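Local coordinates for protein fimbrial structural subunit (Actinomyces naeslundii, PDB 3QDH) that builds the shaft of Actinomyces type 2 fimbriae and, as an adhesin, mediates interactions with streptococci and host cells during oral biofilm development, at residues 44-49 and 103-108; 6-11 and 24-29; 124-129 and 146-151; 56-61 and 76-81; 184-189 and 202-207. One frame throughout, in Å; residues are numbered along the deposited sequence.

Contact 1: residues 44-49 and 103-108; sequences FQLRDT and VSAVFQ
D48 and F107 make the tightest part of this contact. The methylene of D48 lies over one face of the F107 ring, a CH-pi contact. D48 CB is 3.6 Å from the ring centroid, 21° off the ring normal. It sits toward the rim, with CD1 of F107 only 3.4 Å from CB. CG of D48 is anti to the backbone N (chi1 -162°), and this brings OD2 to 3.8 Å from F107 CG while OD2 accepts a hydrogen bond from K8 NZ. At the ring edge, L46 O lies in plane, 3.8 Å from F107 CZ.

Packing is looser toward the start of both segments. The CD1 branch of L46 rests on the 103-108 backbone, 3.9 Å from A105 N. It reaches A105 CB at 4.2 Å. F44 and V103 approach from opposite directions, with F44 CE2 3.8 Å from V103 CG1.

The other side of strand 44-49 is more open. R47 points away and is held by P142 O and A143 O. T49 is exposed.

The two strands run at 29° to each other, with axes 8.6 Å apart. They belong to different sheets, and side chains carry most of the contact between them. Such face-to-face sheet packing is the core of a beta sandwich, here the CnaA/DEv-IgG domain.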
# COMPACT_ATOMS: atom_id res chain seq x y z
N PHE A 44 21.93 13.59 -0.47
CA PHE A 44 21.39 12.33 0.04
C PHE A 44 19.88 12.33 -0.23
O PHE A 44 19.15 13.16 0.30
CB PHE A 44 21.70 12.18 1.56
CG PHE A 44 21.35 10.82 2.12
CD1 PHE A 44 22.34 10.00 2.67
CD2 PHE A 44 20.04 10.37 2.12
CE1 PHE A 44 22.02 8.73 3.19
CE2 PHE A 44 19.70 9.10 2.63
CZ PHE A 44 20.69 8.29 3.17
N GLN A 45 19.42 11.40 -1.07
CA GLN A 45 18.03 11.38 -1.50
C GLN A 45 17.48 9.96 -1.47
O GLN A 45 18.14 9.04 -1.95
CB GLN A 45 17.92 11.94 -2.93
CG GLN A 45 16.50 12.00 -3.53
CD GLN A 45 16.52 12.49 -4.97
OE1 GLN A 45 16.33 13.68 -5.25
NE2 GLN A 45 16.79 11.58 -5.89
N LEU A 46 16.27 9.79 -0.93
CA LEU A 46 15.53 8.55 -1.09
C LEU A 46 14.57 8.74 -2.28
O LEU A 46 13.85 9.74 -2.36
CB LEU A 46 14.76 8.19 0.18
CG LEU A 46 15.57 7.93 1.48
CD1 LEU A 46 14.62 7.79 2.67
CD2 LEU A 46 16.48 6.70 1.35
N ARG A 47 14.58 7.78 -3.20
CA ARG A 47 13.83 7.89 -4.45
C ARG A 47 13.00 6.63 -4.64
O ARG A 47 13.44 5.54 -4.30
CB ARG A 47 14.79 8.04 -5.63
CG ARG A 47 14.10 8.32 -6.97
CD ARG A 47 15.13 8.52 -8.06
NE ARG A 47 15.83 9.81 -7.94
CZ ARG A 47 16.73 10.26 -8.81
NH1 ARG A 47 17.05 9.52 -9.88
NH2 ARG A 47 17.30 11.45 -8.64
N ASP A 48 11.81 6.80 -5.20
CA ASP A 48 10.88 5.70 -5.40
C ASP A 48 9.95 6.06 -6.55
O ASP A 48 9.19 7.03 -6.46
CB ASP A 48 10.09 5.41 -4.11
CG ASP A 48 9.43 4.03 -4.11
OD1 ASP A 48 8.90 3.60 -5.15
OD2 ASP A 48 9.40 3.37 -3.04
N THR A 49 10.01 5.29 -7.63
CA THR A 49 9.03 5.42 -8.70
C THR A 49 7.94 4.39 -8.42
O THR A 49 8.18 3.19 -8.50
CB THR A 49 9.64 5.16 -10.09
OG1 THR A 49 10.66 6.13 -10.33
CG2 THR A 49 8.57 5.26 -11.19
N VAL A 103 18.02 6.27 8.13
CA VAL A 103 17.34 7.34 7.42
C VAL A 103 16.16 6.70 6.69
O VAL A 103 16.37 5.76 5.91
CB VAL A 103 18.26 7.99 6.36
CG1 VAL A 103 17.57 9.20 5.76
CG2 VAL A 103 19.65 8.35 6.95
N SER A 104 14.95 7.20 6.93
CA SER A 104 13.76 6.55 6.40
C SER A 104 12.64 7.48 5.96
O SER A 104 12.61 8.66 6.31
CB SER A 104 13.22 5.52 7.42
OG SER A 104 12.81 6.16 8.62
N ALA A 105 11.72 6.94 5.16
CA ALA A 105 10.48 7.59 4.83
C ALA A 105 9.46 6.53 4.46
O ALA A 105 9.82 5.38 4.20
CB ALA A 105 10.67 8.57 3.69
N VAL A 106 8.19 6.91 4.44
CA VAL A 106 7.13 5.99 4.03
C VAL A 106 6.59 6.49 2.70
O VAL A 106 5.94 7.54 2.64
CB VAL A 106 6.00 5.91 5.09
CG1 VAL A 106 4.86 5.02 4.61
CG2 VAL A 106 6.55 5.40 6.43
N PHE A 107 6.87 5.77 1.62
CA PHE A 107 6.32 6.11 0.31
C PHE A 107 4.92 5.52 0.21
O PHE A 107 4.64 4.48 0.80
CB PHE A 107 7.23 5.61 -0.81
CG PHE A 107 8.56 6.30 -0.84
CD1 PHE A 107 8.77 7.39 -1.68
CD2 PHE A 107 9.60 5.90 0.01
CE1 PHE A 107 10.00 8.05 -1.69
CE2 PHE A 107 10.83 6.54 -0.00
CZ PHE A 107 11.03 7.62 -0.85
N GLN A 108 4.05 6.19 -0.54
CA GLN A 108 2.65 5.79 -0.55
C GLN A 108 1.89 6.24 -1.79
O GLN A 108 2.28 7.20 -2.46
CB GLN A 108 1.94 6.30 0.71
CG GLN A 108 2.04 7.79 0.89
CD GLN A 108 1.62 8.23 2.28
OE1 GLN A 108 2.25 7.85 3.28
NE2 GLN A 108 0.57 9.02 2.35

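Contact 2: residues 6-11 and 24-29; sequences VEKSIQ and IKFPVS
Segment 6-11 runs roughly antiparallel to strand 24-29, with E7 and S29 a hydrogen-bonded pair and K8 and V28 a non-hydrogen-bonded pair. E7 N donates to S29 O at 2.8 Å, and S29 N returns a bond to E7 O. The ladder goes on past the regular strand: S9 N donates to P27 O, and Q11 N to K25 O at 2.8 Å. P27 has no N-H to give back. S9 O is buried and has no partner in the model; it lies in plane at the edge of the F26 ring, 3.5 Å from F26 CD1.

K8 carries the side-chain contact. Its chain is extended, with CG anti to the backbone N (chi1 -176°), and runs past V28 to the F26 ring. K8 CE is 3.5 Å from F26 CG. K8 NZ lies over one ring face, 4.1 Å from the centroid and 19° off the normal. CG2 of I24 covers the opposite face, offset toward the rim. I10 lies beside F26, with I10 CG1 3.8 Å from F26 CD1. V6 CG1 and V28 CG1 touch at 3.8 Å.

E7 and S29 point to the other side of the sheet. E7 OE2 is hydrogen-bonded to S5 OG.

NZ of K8 is covalently linked to CG of N121, so it is an amide nitrogen in this structure. Beside the acidic D48, and within an apolar core, this lysine and asparagine form the intramolecular isopeptide bond characteristic of CnaA-type pilin domains.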
# COMPACT_ATOMS: atom_id res chain seq x y z
N VAL A 6 19.75 -0.14 0.77
CA VAL A 6 18.38 0.34 0.98
C VAL A 6 17.48 -0.83 1.26
O VAL A 6 17.56 -1.85 0.57
CB VAL A 6 17.78 1.05 -0.26
CG1 VAL A 6 16.72 2.07 0.18
CG2 VAL A 6 18.84 1.69 -1.10
N GLU A 7 16.62 -0.69 2.25
CA GLU A 7 15.69 -1.75 2.60
C GLU A 7 14.27 -1.25 2.41
O GLU A 7 13.95 -0.11 2.75
CB GLU A 7 15.91 -2.23 4.04
CG GLU A 7 17.23 -2.99 4.28
CD GLU A 7 18.46 -2.10 4.15
OE1 GLU A 7 18.56 -1.12 4.91
OE2 GLU A 7 19.35 -2.37 3.31
N LYS A 8 13.40 -2.11 1.87
CA LYS A 8 12.01 -1.74 1.67
C LYS A 8 11.08 -2.77 2.29
O LYS A 8 11.35 -3.99 2.24
CB LYS A 8 11.72 -1.54 0.17
CG LYS A 8 10.31 -1.05 -0.14
CD LYS A 8 10.18 -0.55 -1.58
CE LYS A 8 8.77 0.03 -1.78
NZ LYS A 8 8.51 0.76 -3.07
N SER A 9 9.99 -2.28 2.89
CA SER A 9 8.95 -3.14 3.44
C SER A 9 7.58 -2.65 3.00
O SER A 9 7.46 -1.80 2.10
CB SER A 9 9.04 -3.16 4.98
OG SER A 9 8.18 -4.16 5.52
N ILE A 10 6.53 -3.21 3.61
CA ILE A 10 5.14 -2.77 3.39
C ILE A 10 4.40 -2.77 4.73
O ILE A 10 4.49 -3.71 5.50
CB ILE A 10 4.35 -3.71 2.43
CG1 ILE A 10 5.13 -4.01 1.14
CG2 ILE A 10 2.99 -3.10 2.07
CD1 ILE A 10 4.52 -5.16 0.30
N GLN A 11 3.66 -1.69 4.99
CA GLN A 11 2.77 -1.63 6.14
C GLN A 11 1.66 -2.68 6.02
O GLN A 11 1.08 -2.84 4.95
CB GLN A 11 2.11 -0.25 6.22
CG GLN A 11 2.69 0.68 7.27
CD GLN A 11 1.62 1.56 7.88
OE1 GLN A 11 0.80 2.14 7.17
NE2 GLN A 11 1.61 1.66 9.21
N ILE A 24 -1.51 2.19 -0.09
CA ILE A 24 -0.48 1.23 0.29
C ILE A 24 0.70 2.08 0.76
O ILE A 24 1.09 3.03 0.08
CB ILE A 24 -0.02 0.30 -0.87
CG1 ILE A 24 -1.17 -0.58 -1.37
CG2 ILE A 24 1.13 -0.59 -0.42
CD1 ILE A 24 -0.80 -1.45 -2.59
N LYS A 25 1.23 1.74 1.93
CA LYS A 25 2.36 2.45 2.52
C LYS A 25 3.60 1.56 2.59
O LYS A 25 3.54 0.43 3.10
CB LYS A 25 1.99 2.98 3.92
CG LYS A 25 1.08 4.19 3.85
CD LYS A 25 0.81 4.80 5.21
CE LYS A 25 -0.20 5.93 5.09
NZ LYS A 25 -0.23 6.74 6.34
N PHE A 26 4.70 2.09 2.07
CA PHE A 26 5.96 1.36 1.98
C PHE A 26 7.03 2.04 2.82
O PHE A 26 7.59 3.05 2.38
CB PHE A 26 6.50 1.36 0.54
CG PHE A 26 5.60 0.73 -0.49
CD1 PHE A 26 5.43 -0.65 -0.55
CD2 PHE A 26 4.98 1.52 -1.46
CE1 PHE A 26 4.62 -1.24 -1.53
CE2 PHE A 26 4.18 0.94 -2.45
CZ PHE A 26 4.00 -0.44 -2.48
N PRO A 27 7.36 1.48 4.00
CA PRO A 27 8.53 1.95 4.75
C PRO A 27 9.83 1.66 4.00
O PRO A 27 10.06 0.53 3.54
CB PRO A 27 8.44 1.17 6.07
CG PRO A 27 7.02 0.70 6.15
CD PRO A 27 6.61 0.45 4.73
N VAL A 28 10.66 2.69 3.84
CA VAL A 28 11.93 2.59 3.13
C VAL A 28 13.01 3.12 4.06
O VAL A 28 12.81 4.18 4.69
CB VAL A 28 11.92 3.40 1.78
CG1 VAL A 28 13.33 3.55 1.22
CG2 VAL A 28 11.01 2.73 0.74
N SER A 29 14.12 2.41 4.20
CA SER A 29 15.20 2.87 5.06
C SER A 29 16.61 2.53 4.55
O SER A 29 16.82 1.53 3.87
CB SER A 29 15.02 2.41 6.52
OG SER A 29 15.26 1.03 6.66
O HOH W 1 12.20 -0.46 5.58
O HOH W 2 17.91 0.09 6.90

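Contact 3: residues 124-129 and 146-151; sequences QVISDT and ENPPTS
Q124 meets T150 and P148 where the proline-containing segment 146-151 lies against strand 124-129 of the CnaA/DEv-IgG domain. The motif is a single beta bridge, Q124 with T150, beside a loop with no regular structure. V125 N donates to P149 O at 3.2 Å, tilted 27° from the carbonyl plane. CA of Q124 approaches the same oxygen at 3.3 Å.

The Q124 side chain lies alongside T150 and points the same way. CG is anti to the carbonyl carbon (chi1 -71°) and the chain is extended beyond it, which carries the amide to T150 and P148. Q124 NE2 donates to T150 OG1 at 3.1 Å, and the hydroxyl sits close to the amide plane. The Q124 side chain crosses P148 at a slant, with NE2 3.3 Å from P148 CG.

The two proline rings take up the apolar side chains of the strand. V125 CG1 meets P149 CB at 3.6 Å. I126 lies beside P148.

The second shell holds the loop in place. S151 continues along the strand: its OG accepts from A123 N, and its O accepts from R122 NH1. On the far side, the strand is bonded to strand 39-49 through Q124 with R47 and I126 with Q45. V125 also packs on F44 and V6.

Within the loop, T150 OG1 donates to P148 O at 2.8 Å, so this hydroxyl passes on the bond it receives from Q124. I126 CD1 and P148 CB are 3.5 Å apart, closer than usual for two carbons.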
# COMPACT_ATOMS: atom_id res chain seq x y z
N GLN A 124 15.39 3.57 -4.07
CA GLN A 124 16.81 3.76 -4.24
C GLN A 124 17.34 4.81 -3.26
O GLN A 124 16.57 5.64 -2.77
CB GLN A 124 17.10 4.21 -5.67
CG GLN A 124 16.90 3.10 -6.69
CD GLN A 124 17.10 3.56 -8.10
OE1 GLN A 124 16.75 4.68 -8.46
NE2 GLN A 124 17.65 2.67 -8.93
N VAL A 125 18.63 4.76 -2.95
CA VAL A 125 19.29 5.85 -2.25
C VAL A 125 20.29 6.47 -3.22
O VAL A 125 21.16 5.78 -3.77
CB VAL A 125 19.90 5.43 -0.87
CG1 VAL A 125 20.84 4.24 -1.00
CG2 VAL A 125 20.61 6.62 -0.21
N ILE A 126 20.12 7.77 -3.45
CA ILE A 126 20.98 8.54 -4.34
C ILE A 126 21.79 9.46 -3.44
O ILE A 126 21.26 10.45 -2.93
CB ILE A 126 20.15 9.38 -5.37
CG1 ILE A 126 19.04 8.53 -6.05
CG2 ILE A 126 21.05 10.11 -6.38
CD1 ILE A 126 19.47 7.21 -6.57
N SER A 127 23.05 9.12 -3.22
CA SER A 127 23.91 9.93 -2.37
C SER A 127 25.36 9.89 -2.84
O SER A 127 25.76 8.99 -3.58
CB SER A 127 23.79 9.53 -0.89
OG SER A 127 24.22 8.20 -0.65
N ASP A 128 26.12 10.90 -2.43
CA ASP A 128 27.53 10.96 -2.76
C ASP A 128 28.24 11.80 -1.71
O ASP A 128 27.63 12.65 -1.07
CB ASP A 128 27.71 11.55 -4.16
CG ASP A 128 29.05 11.21 -4.80
OD1 ASP A 128 29.76 10.28 -4.33
OD2 ASP A 128 29.37 11.88 -5.79
N THR A 129 29.53 11.55 -1.54
CA THR A 129 30.35 12.25 -0.56
C THR A 129 31.64 12.73 -1.21
O THR A 129 32.04 12.20 -2.26
CB THR A 129 30.74 11.32 0.60
OG1 THR A 129 31.31 10.13 0.06
CG2 THR A 129 29.50 10.97 1.45
N GLU A 146 23.85 6.19 -12.70
CA GLU A 146 23.99 4.84 -13.22
C GLU A 146 23.97 3.85 -12.06
O GLU A 146 24.72 4.01 -11.07
CB GLU A 146 25.24 4.69 -14.09
CG GLU A 146 25.36 3.32 -14.78
CD GLU A 146 25.98 3.38 -16.17
OE1 GLU A 146 25.30 2.93 -17.12
OE2 GLU A 146 27.12 3.88 -16.33
N ASN A 147 23.09 2.86 -12.16
CA ASN A 147 23.01 1.76 -11.19
C ASN A 147 23.22 2.16 -9.71
O ASN A 147 24.14 1.69 -9.06
CB ASN A 147 24.00 0.65 -11.62
CG ASN A 147 23.78 -0.67 -10.87
OD1 ASN A 147 24.65 -1.13 -10.13
ND2 ASN A 147 22.63 -1.28 -11.08
N PRO A 148 22.36 3.05 -9.17
CA PRO A 148 22.50 3.41 -7.75
C PRO A 148 22.05 2.27 -6.83
O PRO A 148 21.37 1.35 -7.31
CB PRO A 148 21.55 4.60 -7.61
CG PRO A 148 20.50 4.37 -8.62
CD PRO A 148 21.17 3.68 -9.79
N PRO A 149 22.44 2.31 -5.54
CA PRO A 149 21.97 1.31 -4.58
C PRO A 149 20.44 1.23 -4.61
O PRO A 149 19.75 2.25 -4.55
CB PRO A 149 22.44 1.85 -3.24
CG PRO A 149 23.61 2.69 -3.55
CD PRO A 149 23.32 3.31 -4.89
N THR A 150 19.92 -0.00 -4.71
CA THR A 150 18.50 -0.24 -4.91
C THR A 150 18.03 -1.29 -3.90
O THR A 150 18.77 -2.23 -3.58
CB THR A 150 18.24 -0.71 -6.37
OG1 THR A 150 18.77 0.25 -7.29
CG2 THR A 150 16.75 -0.89 -6.64
N SER A 151 16.80 -1.13 -3.41
CA SER A 151 16.27 -2.05 -2.41
C SER A 151 15.84 -3.39 -3.02
O SER A 151 15.67 -3.51 -4.24
CB SER A 151 15.06 -1.44 -1.68
OG SER A 151 13.90 -1.44 -2.50

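Contact 4: residues 56-61 and 76-81; sequences AVTATE and VDTKGQ
V57 and T78 meet at a flat group, the V57 carbonyl; no aromatic ring takes part. T78 OG1 donates to V57 O at 2.7 Å, tilted 33° from the carbonyl plane. A second flat group is the Q81 carboxamide, whose NE2 lies 4.0 Å from V57 CG1. That amide is fixed from elsewhere, since NE2 donates to L50 O and L54 O.

The two branches of V57 divide the work. CG1 turns to the Q81 amide. CG2 touches T78 CG2 at 3.7 Å and is equally near Q81 O. The V57 and T78 side chains cross at about a right angle. T78 OG1 stands anti to the carbonyl carbon (chi1 -61°), which aims the hydroxyl at the opposite backbone. A water donates to the same OG1 at 2.8 Å and is also bonded to T58 OG1. Further along, V76 CG1 packs against A59 CB at 3.9 Å. A59 N is buried beside V76 CG1, with no partner in the model.

The strands run nearly antiparallel, at 166°, but lie in different sheets of the beta sandwich, so the contact is between its two sheets. Strand 57-64 is bonded to strand 102-111, through T58 with Q108 and T60 with V106. Strand 74-79 is bonded to strand 82-87, through D77 with T84. V83 of strand 82-87 touches V57, A59 and T78, so it packs against both sides of this contact.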
# COMPACT_ATOMS: atom_id res chain seq x y z
N ALA A 56 -1.73 9.70 -6.77
CA ALA A 56 -1.44 10.74 -5.78
C ALA A 56 -0.24 10.34 -4.91
O ALA A 56 -0.27 10.46 -3.69
CB ALA A 56 -2.68 11.03 -4.92
N VAL A 57 0.82 9.86 -5.57
CA VAL A 57 1.97 9.29 -4.87
C VAL A 57 2.79 10.36 -4.16
O VAL A 57 2.95 11.47 -4.67
CB VAL A 57 2.85 8.40 -5.79
CG1 VAL A 57 2.01 7.25 -6.37
CG2 VAL A 57 3.49 9.21 -6.91
N THR A 58 3.30 10.01 -2.99
CA THR A 58 4.04 10.95 -2.14
C THR A 58 4.84 10.16 -1.11
O THR A 58 4.92 8.92 -1.17
CB THR A 58 3.08 12.00 -1.47
OG1 THR A 58 3.84 13.11 -0.96
CG2 THR A 58 2.23 11.38 -0.36
N ALA A 59 5.45 10.89 -0.17
CA ALA A 59 6.13 10.29 0.95
C ALA A 59 5.80 11.06 2.22
O ALA A 59 5.64 12.28 2.19
CB ALA A 59 7.65 10.28 0.70
N THR A 60 5.68 10.33 3.33
CA THR A 60 5.43 10.91 4.66
C THR A 60 6.38 10.30 5.69
O THR A 60 7.16 9.40 5.36
CB THR A 60 3.98 10.65 5.14
OG1 THR A 60 3.78 9.23 5.29
CG2 THR A 60 2.96 11.22 4.17
N GLU A 61 6.28 10.77 6.93
CA GLU A 61 7.05 10.21 8.07
C GLU A 61 8.56 10.14 7.81
O GLU A 61 9.20 9.12 8.11
CB GLU A 61 6.52 8.82 8.47
CG GLU A 61 5.05 8.75 8.82
CD GLU A 61 4.67 7.43 9.50
OE1 GLU A 61 5.56 6.75 10.06
OE2 GLU A 61 3.48 7.07 9.48
N VAL A 76 10.11 16.92 0.17
CA VAL A 76 9.42 15.83 -0.53
C VAL A 76 8.80 16.39 -1.82
O VAL A 76 8.16 17.45 -1.79
CB VAL A 76 8.35 15.19 0.35
CG1 VAL A 76 7.68 14.00 -0.38
CG2 VAL A 76 8.94 14.73 1.69
N ASP A 77 9.02 15.71 -2.93
CA ASP A 77 8.53 16.15 -4.24
C ASP A 77 8.05 14.94 -5.02
O ASP A 77 8.56 13.83 -4.84
CB ASP A 77 9.65 16.86 -5.01
CG ASP A 77 9.13 17.65 -6.21
OD1 ASP A 77 8.01 18.20 -6.14
OD2 ASP A 77 9.85 17.74 -7.23
N THR A 78 7.06 15.15 -5.88
CA THR A 78 6.64 14.13 -6.84
C THR A 78 6.78 14.68 -8.26
O THR A 78 6.29 15.77 -8.55
CB THR A 78 5.18 13.67 -6.59
OG1 THR A 78 5.06 13.11 -5.28
CG2 THR A 78 4.75 12.63 -7.64
N LYS A 79 7.50 13.94 -9.11
CA LYS A 79 7.53 14.21 -10.55
C LYS A 79 7.02 12.95 -11.27
O LYS A 79 7.69 11.92 -11.28
CB LYS A 79 8.94 14.56 -11.02
CG LYS A 79 9.45 15.91 -10.49
CD LYS A 79 10.87 16.19 -10.95
CE LYS A 79 11.37 17.52 -10.41
NZ LYS A 79 12.45 18.07 -11.27
N GLY A 80 5.82 13.03 -11.85
CA GLY A 80 5.19 11.85 -12.45
C GLY A 80 4.88 10.82 -11.38
O GLY A 80 4.18 11.11 -10.41
N GLN A 81 5.43 9.61 -11.54
CA GLN A 81 5.28 8.57 -10.52
C GLN A 81 6.46 8.54 -9.54
O GLN A 81 6.47 7.76 -8.59
CB GLN A 81 5.10 7.19 -11.17
CG GLN A 81 3.72 6.97 -11.83
CD GLN A 81 2.59 6.96 -10.83
OE1 GLN A 81 1.82 7.91 -10.75
NE2 GLN A 81 2.48 5.88 -10.05
O HOH W 3 4.98 14.76 -3.06

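Contact 5: residues 184-189 and 202-207; sequences QLYKAK and GDPIAI
Strand 182-188 of the CnaB domain, which has the SpaA-like prealbumin fold, is flanked along one edge by the loop after strand 200-201. One hydrogen bond joins them: I205 N donates to L185 O at 2.8 Å, in the carbonyl plane. CA of P204 approaches the same oxygen at 3.4 Å.

P204 is wedged between two side chains. Its CA lies over one face of the Y186 ring, offset toward the rim. Its CG touches Y186 OH at 3.5 Å and Q184 OE1 at 3.4 Å. Y186 CG is anti to the carbonyl carbon (chi1 -71°), and the ring swings back alongside the proline. At the ring edge, G202 O lies in plane, 3.3 Å from Y186 CE2. K200 makes a cation-pi contact with the same ring.

On the buried side, I205 CD1 packs on the backbone of Y186, 3.7 Å from its carbonyl carbon. L185 CD1 meets I207 CG1 more loosely, at 4.4 Å.

Just before the loop, K187 pairs with E201. Between these segments one hydrogen bond is joined by apolar packing on both sides: P204 against Y186 on one, I205 and I207 with L185 on the other.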
# COMPACT_ATOMS: atom_id res chain seq x y z
N GLN A 184 -22.55 -5.29 1.69
CA GLN A 184 -21.40 -4.80 2.44
C GLN A 184 -20.35 -5.91 2.53
O GLN A 184 -20.70 -7.09 2.66
CB GLN A 184 -21.81 -4.34 3.85
CG GLN A 184 -22.72 -3.11 3.87
CD GLN A 184 -22.76 -2.41 5.22
OE1 GLN A 184 -22.93 -3.05 6.26
NE2 GLN A 184 -22.62 -1.09 5.21
N LEU A 185 -19.07 -5.54 2.45
CA LEU A 185 -17.97 -6.51 2.48
C LEU A 185 -17.25 -6.51 3.82
O LEU A 185 -16.96 -5.45 4.39
CB LEU A 185 -16.98 -6.25 1.35
CG LEU A 185 -17.31 -6.85 -0.02
CD1 LEU A 185 -16.62 -6.07 -1.13
CD2 LEU A 185 -16.94 -8.34 -0.08
N TYR A 186 -16.94 -7.71 4.31
CA TYR A 186 -16.26 -7.88 5.59
C TYR A 186 -15.00 -8.74 5.45
O TYR A 186 -14.91 -9.60 4.58
CB TYR A 186 -17.19 -8.52 6.63
CG TYR A 186 -18.31 -7.63 7.13
CD1 TYR A 186 -19.54 -7.58 6.48
CD2 TYR A 186 -18.15 -6.86 8.29
CE1 TYR A 186 -20.58 -6.78 6.94
CE2 TYR A 186 -19.18 -6.04 8.76
CZ TYR A 186 -20.39 -6.01 8.09
OH TYR A 186 -21.42 -5.21 8.55
N LYS A 187 -14.04 -8.48 6.34
CA LYS A 187 -12.89 -9.37 6.53
C LYS A 187 -13.38 -10.71 7.08
O LYS A 187 -14.23 -10.74 7.98
CB LYS A 187 -11.90 -8.73 7.50
CG LYS A 187 -10.71 -9.61 7.86
CD LYS A 187 -10.00 -9.11 9.10
CE LYS A 187 -8.92 -10.09 9.55
NZ LYS A 187 -9.49 -11.38 10.02
N ALA A 188 -12.87 -11.81 6.53
CA ALA A 188 -13.17 -13.16 7.03
C ALA A 188 -12.26 -13.52 8.20
O ALA A 188 -11.11 -13.07 8.26
CB ALA A 188 -13.03 -14.18 5.91
N LYS A 189 -12.77 -14.34 9.12
CA LYS A 189 -12.01 -14.77 10.30
C LYS A 189 -10.88 -15.70 9.89
O LYS A 189 -9.72 -15.46 10.22
CB LYS A 189 -12.93 -15.44 11.33
CG LYS A 189 -12.54 -15.18 12.79
CD LYS A 189 -13.26 -16.12 13.75
CE LYS A 189 -12.62 -17.51 13.76
NZ LYS A 189 -13.26 -18.43 14.76
N GLY A 202 -14.98 -7.32 12.20
CA GLY A 202 -14.65 -5.95 11.84
C GLY A 202 -15.82 -5.17 11.24
O GLY A 202 -16.93 -5.69 11.14
N ASP A 203 -15.55 -3.93 10.87
CA ASP A 203 -16.54 -3.08 10.21
C ASP A 203 -16.53 -3.29 8.69
O ASP A 203 -15.59 -3.88 8.15
CB ASP A 203 -16.28 -1.61 10.57
CG ASP A 203 -16.64 -1.27 12.01
OD1 ASP A 203 -16.98 -2.20 12.78
OD2 ASP A 203 -16.59 -0.08 12.37
N PRO A 204 -17.59 -2.83 7.99
CA PRO A 204 -17.63 -2.91 6.53
C PRO A 204 -16.42 -2.25 5.86
O PRO A 204 -15.90 -1.25 6.35
CB PRO A 204 -18.91 -2.14 6.18
CG PRO A 204 -19.79 -2.35 7.35
CD PRO A 204 -18.88 -2.37 8.55
N ILE A 205 -16.00 -2.83 4.74
CA ILE A 205 -14.83 -2.35 4.00
C ILE A 205 -15.22 -1.25 3.01
O ILE A 205 -16.15 -1.42 2.21
CB ILE A 205 -14.12 -3.52 3.26
CG1 ILE A 205 -13.57 -4.52 4.28
CG2 ILE A 205 -13.00 -3.01 2.35
CD1 ILE A 205 -13.35 -5.91 3.73
N ALA A 206 -14.50 -0.13 3.06
CA ALA A 206 -14.73 0.97 2.14
C ALA A 206 -14.17 0.67 0.75
O ALA A 206 -12.97 0.37 0.60
CB ALA A 206 -14.15 2.27 2.69
N ILE A 207 -15.04 0.72 -0.25
CA ILE A 207 -14.66 0.57 -1.65
C ILE A 207 -14.76 1.94 -2.29
O ILE A 207 -15.85 2.49 -2.44
CB ILE A 207 -15.58 -0.45 -2.38
CG1 ILE A 207 -15.52 -1.84 -1.73
CG2 ILE A 207 -15.27 -0.52 -3.88
CD1 ILE A 207 -14.11 -2.43 -1.54

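How the contacts relate
From the N terminus, contact 2 closes first, joining 6-11 to strand 23-31. Contact 1 then closes the long excursion between 44-49 and 103-108, and contact 4 falls within it as a smaller loop. Contact 3 follows, bringing 146-151 back to strand 118-131. Contact 5 closes last, in the second domain. No loops cross; the rest are in series. Contacts 1 and 4 join the two sheets of the first domain. Contact 2 borders contact 1 through K8 and D48, and contact 3 through V6 and V125. Contact 5 stands apart, its centre about 31 Å from that of contact 1.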